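Local atomic coordinates of glutamyl-tRNA(Gln) amidotransferase subunit F, mitochondrial (Saccharomyces cerevisiae, PDB entry 4N0H), a protein that forms the GatF subunit of a mitochondrial amidotransferase complex, an extended GatC-like chain that packs against another protein of the assembly. Residues 78-81 with 82-85; 67-70 with 71-75. All blocks are in the same frame, centred on the assembly; numbering follows the deposited sequence.

Both contacts are local, made along one continuous piece of chain, and neither closes a loop of any length. From the N terminus, helix 48-57 comes first, and contact 2 (67-70 with 71-75) then forms the opening turns of helix 67-81, the side that carries Ile67, Ile70 and Gln71 packing on Val51 of helix 48-57. After a short piece of the same helix, contact 1 (78-81 with 82-85) ends it and leads through a 3-10 turn toward helix 112-120. The two follow in series without nesting or crossing, their centres about 16 Å apart, and both also meet a chain of another protein.

Contact 1 of 2, residues 78-81 with 82-85; sequences LSFI and NKLH
Ile81 O takes the backbone N-H of Leu84 at 3.2 Å (O to N), a nearly straight bond of 167° whose donor stands above the carbonyl plane. This i to i+3 pairing marks the 3-10 turn 82-84 that finishes helix 67-81. Lys83 N reaches Phe80 O in the same i to i+3 pattern, though weakly, so the winding tightens where the helix stops. The methylene stem of Lys83 folds back over that carbonyl: CG lies 3.2 Å from Phe80 O. With CG of Phe80 anti to its own N (chi1 -177°), the ring is carried to the lysine, where Phe80 CD1 and Lys83 CE meet obliquely at 3.8 Å. A final bend at chi4 turns Lys83 NZ aside, and it makes a weak hydrogen bond to Leu34 O of the same chain. Asn82 OD1 is hydrogen-bonded to a polar side chain of another protein chain. Leu78, Ile81 and Leu84 pack on side chains of that same other protein, aromatic, polar and apolar respectively, which places this helix end at a subunit interface. The His85 ring lies with one face beneath Asn82 CA, 4.1 Å from its plane and over its centre.

Contact 2 of 2, residues 67-70 with 71-75; sequences IKEI and QMRLA
Gln71 swings its CG away from its own carbonyl carbon (chi1 -78°) and then runs straight at chi2, which lays the chain back along the preceding turn of helix 67-81 toward Ile67 and Lys68. Its OE1 ends 3.4 Å from Lys68 CA and 3.5 Å from Lys68 CD, and it also touches Ile67 CG2; the bend at chi2 of Lys68 brings its CD to the amide oxygen. The other end of the amide, NE2, is hydrogen-bonded to Pro46 O, which fixes the rotation of the group. Arg73 directs its CG anti to its backbone N (chi1 -172°), and a bend at chi3 brings the guanidinium beside Ile70, the two side chains pointing the same way. Arg73 NH2 lies 3.7 Å from Ile70 CG2 in an oblique approach. Glu69 OE2 and Arg73 NH1 remain 4.7 Å apart, short of a salt bridge. Underneath run four i to i+4 backbone bonds of a regular alpha helix, the straightest being Arg73 N to Glu69 O at 3.1 Å and 171°. Ile67, Ile70 and Gln71 touch Val51 of helix 48-57, while Arg73 and Leu74 pack on a chain of another protein. The Gln71 amide thus joins the helix to the loop at Pro46, while the four backbone bonds hold the turn; the opposite charges of Glu69 and Arg73 would probably still attract at their distance, without a direct salt bridge.

Contact 1 of 2, residues 78-81 with 82-85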
loop_
_atom_site.group_PDB
_atom_site.type_symbol
_atom_site.label_atom_id
_atom_site.label_comp_id
_atom_site.label_asym_id
_atom_site.label_seq_id
_atom_site.Cartn_x
_atom_site.Cartn_y
_atom_site.Cartn_z
ATOM N N LEU C 78 16.125 10.493 -10.836
ATOM C CA LEU C 78 16.442 11.226 -9.620
ATOM C C LEU C 78 16.512 12.732 -9.853
ATOM O O LEU C 78 16.101 13.509 -8.999
ATOM C CB LEU C 78 17.745 10.719 -9.005
ATOM C CG LEU C 78 17.680 9.294 -8.458
ATOM C CD1 LEU C 78 19.024 8.875 -7.861
ATOM C CD2 LEU C 78 16.558 9.171 -7.447
ATOM N N SER C 79 17.021 13.145 -11.008
ATOM C CA SER C 79 17.076 14.569 -11.317
ATOM C C SER C 79 15.662 15.143 -11.424
ATOM O O SER C 79 15.422 16.292 -11.064
ATOM C CB SER C 79 17.872 14.834 -12.599
ATOM O OG SER C 79 17.211 14.309 -13.736
ATOM N N PHE C 80 14.725 14.337 -11.912
ATOM C CA PHE C 80 13.335 14.776 -11.974
ATOM C C PHE C 80 12.717 14.928 -10.580
ATOM O O PHE C 80 12.186 15.983 -10.251
ATOM C CB PHE C 80 12.488 13.841 -12.840
ATOM C CG PHE C 80 11.063 14.292 -12.999
ATOM C CD1 PHE C 80 10.748 15.354 -13.833
ATOM C CD2 PHE C 80 10.041 13.660 -12.308
ATOM C CE1 PHE C 80 9.438 15.780 -13.977
ATOM C CE2 PHE C 80 8.727 14.075 -12.450
ATOM C CZ PHE C 80 8.427 15.140 -13.286
ATOM N N ILE C 81 12.799 13.889 -9.752
ATOM C CA ILE C 81 12.157 13.954 -8.439
ATOM C C ILE C 81 12.886 14.873 -7.451
ATOM O O ILE C 81 12.279 15.371 -6.504
ATOM C CB ILE C 81 11.914 12.558 -7.816
ATOM C CG1 ILE C 81 13.225 11.894 -7.408
ATOM C CG2 ILE C 81 11.135 11.670 -8.772
ATOM C CD1 ILE C 81 13.028 10.529 -6.782
ATOM N N ASN C 82 14.173 15.123 -7.683
ATOM C CA ASN C 82 14.934 16.013 -6.803
ATOM C C ASN C 82 14.566 17.493 -6.953
ATOM O O ASN C 82 15.102 18.341 -6.246
ATOM C CB ASN C 82 16.447 15.824 -6.970
ATOM C CG ASN C 82 16.942 14.492 -6.423
ATOM O OD1 ASN C 82 16.350 13.915 -5.509
ATOM N ND2 ASN C 82 18.040 13.999 -6.986
ATOM N N LYS C 83 13.650 17.797 -7.868
ATOM C CA LYS C 83 13.083 19.139 -7.964
ATOM C C LYS C 83 12.362 19.512 -6.667
ATOM O O LYS C 83 12.141 20.688 -6.378
ATOM C CB LYS C 83 12.113 19.231 -9.142
ATOM C CG LYS C 83 12.768 19.076 -10.503
ATOM C CD LYS C 83 11.727 18.947 -11.602
ATOM C CE LYS C 83 12.377 18.671 -12.951
ATOM N NZ LYS C 83 13.191 19.824 -13.417
ATOM N N LEU C 84 11.992 18.496 -5.893
ATOM C CA LEU C 84 11.356 18.696 -4.597
ATOM C C LEU C 84 12.315 19.327 -3.589
ATOM O O LEU C 84 11.882 19.910 -2.594
ATOM C CB LEU C 84 10.834 17.362 -4.058
ATOM C CG LEU C 84 9.337 17.078 -4.179
ATOM C CD1 LEU C 84 8.722 17.848 -5.334
ATOM C CD2 LEU C 84 9.093 15.595 -4.336
ATOM N N HIS C 85 13.615 19.203 -3.848
ATOM C CA HIS C 85 14.639 19.734 -2.947
ATOM C C HIS C 85 14.552 21.247 -2.794
ATOM O O HIS C 85 14.916 21.791 -1.754
ATOM C CB HIS C 85 16.043 19.351 -3.424
ATOM C CG HIS C 85 16.377 17.904 -3.235
ATOM N ND1 HIS C 85 15.583 17.044 -2.504
ATOM C CD2 HIS C 85 17.422 17.165 -3.679
ATOM C CE1 HIS C 85 16.124 15.839 -2.508
ATOM N NE2 HIS C 85 17.240 15.884 -3.213
#

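Contact 2 of 2, residues 67-70 with 71-75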
loop_
_atom_site.group_PDB
_atom_site.type_symbol
_atom_site.label_atom_id
_atom_site.label_comp_id
_atom_site.label_asym_id
_atom_site.label_seq_id
_atom_site.Cartn_x
_atom_site.Cartn_y
_atom_site.Cartn_z
ATOM N N ILE C 67 24.553 -2.437 -15.907
ATOM C CA ILE C 67 24.791 -1.514 -14.797
ATOM C C ILE C 67 24.823 -0.042 -15.216
ATOM O O ILE C 67 24.208 0.807 -14.569
ATOM C CB ILE C 67 26.090 -1.862 -14.037
ATOM C CG1 ILE C 67 26.057 -3.316 -13.563
ATOM C CG2 ILE C 67 26.285 -0.927 -12.853
ATOM C CD1 ILE C 67 24.944 -3.611 -12.567
ATOM N N LYS C 68 25.533 0.254 -16.299
ATOM C CA LYS C 68 25.650 1.630 -16.776
ATOM C C LYS C 68 24.296 2.178 -17.216
ATOM O O LYS C 68 23.975 3.345 -16.975
ATOM C CB LYS C 68 26.651 1.718 -17.928
ATOM C CG LYS C 68 27.109 3.134 -18.232
ATOM C CD LYS C 68 28.077 3.640 -17.171
ATOM C CE LYS C 68 29.487 3.122 -17.413
ATOM N NZ LYS C 68 30.067 3.685 -18.662
ATOM N N GLU C 69 23.504 1.325 -17.860
ATOM C CA GLU C 69 22.172 1.698 -18.321
ATOM C C GLU C 69 21.238 2.003 -17.150
ATOM O O GLU C 69 20.435 2.934 -17.212
ATOM C CB GLU C 69 21.583 0.586 -19.193
ATOM C CG GLU C 69 20.152 0.827 -19.640
ATOM C CD GLU C 69 19.670 -0.218 -20.629
ATOM O OE1 GLU C 69 20.524 -0.868 -21.271
ATOM O OE2 GLU C 69 18.440 -0.390 -20.763
ATOM N N ILE C 70 21.349 1.214 -16.086
ATOM C CA ILE C 70 20.574 1.457 -14.875
ATOM C C ILE C 70 21.017 2.760 -14.214
ATOM O O ILE C 70 20.187 3.543 -13.753
ATOM C CB ILE C 70 20.692 0.284 -13.872
ATOM C CG1 ILE C 70 20.212 -1.018 -14.517
ATOM C CG2 ILE C 70 19.887 0.571 -12.618
ATOM C CD1 ILE C 70 20.312 -2.230 -13.615
ATOM N N GLN C 71 22.328 2.989 -14.184
ATOM C CA GLN C 71 22.894 4.231 -13.658
ATOM C C GLN C 71 22.332 5.457 -14.368
ATOM O O GLN C 71 21.964 6.438 -13.726
ATOM C CB GLN C 71 24.417 4.235 -13.803
ATOM C CG GLN C 71 25.162 3.418 -12.767
ATOM C CD GLN C 71 26.654 3.400 -13.023
ATOM O OE1 GLN C 71 27.135 2.687 -13.904
ATOM N NE2 GLN C 71 27.398 4.193 -12.258
ATOM N N MET C 72 22.281 5.389 -15.695
ATOM C CA MET C 72 21.813 6.501 -16.519
ATOM C C MET C 72 20.342 6.794 -16.267
ATOM O O MET C 72 19.964 7.934 -15.992
ATOM C CB MET C 72 22.015 6.184 -18.004
ATOM C CG MET C 72 22.922 7.153 -18.757
ATOM S SD MET C 72 24.684 6.814 -18.555
ATOM C CE MET C 72 25.080 7.804 -17.116
ATOM N N ARG C 73 19.519 5.755 -16.375
ATOM C CA ARG C 73 18.077 5.880 -16.201
ATOM C C ARG C 73 17.739 6.422 -14.817
ATOM O O ARG C 73 16.930 7.340 -14.677
ATOM C CB ARG C 73 17.400 4.526 -16.415
ATOM C CG ARG C 73 15.883 4.588 -16.447
ATOM C CD ARG C 73 15.275 3.200 -16.554
ATOM N NE ARG C 73 15.592 2.376 -15.390
ATOM C CZ ARG C 73 16.392 1.314 -15.414
ATOM N NH1 ARG C 73 16.957 0.928 -16.552
ATOM N NH2 ARG C 73 16.619 0.629 -14.299
ATOM N N LEU C 74 18.374 5.846 -13.802
ATOM C CA LEU C 74 18.179 6.268 -12.420
ATOM C C LEU C 74 18.606 7.724 -12.232
ATOM O O LEU C 74 17.943 8.489 -11.531
ATOM C CB LEU C 74 18.962 5.344 -11.488
ATOM C CG LEU C 74 18.653 5.295 -9.994
ATOM C CD1 LEU C 74 17.159 5.122 -9.737
ATOM C CD2 LEU C 74 19.433 4.152 -9.359
ATOM N N ALA C 75 19.710 8.105 -12.871
ATOM C CA ALA C 75 20.195 9.481 -12.814
ATOM C C ALA C 75 19.142 10.465 -13.318
ATOM O O ALA C 75 18.911 11.504 -12.702
ATOM C CB ALA C 75 21.488 9.626 -13.615
#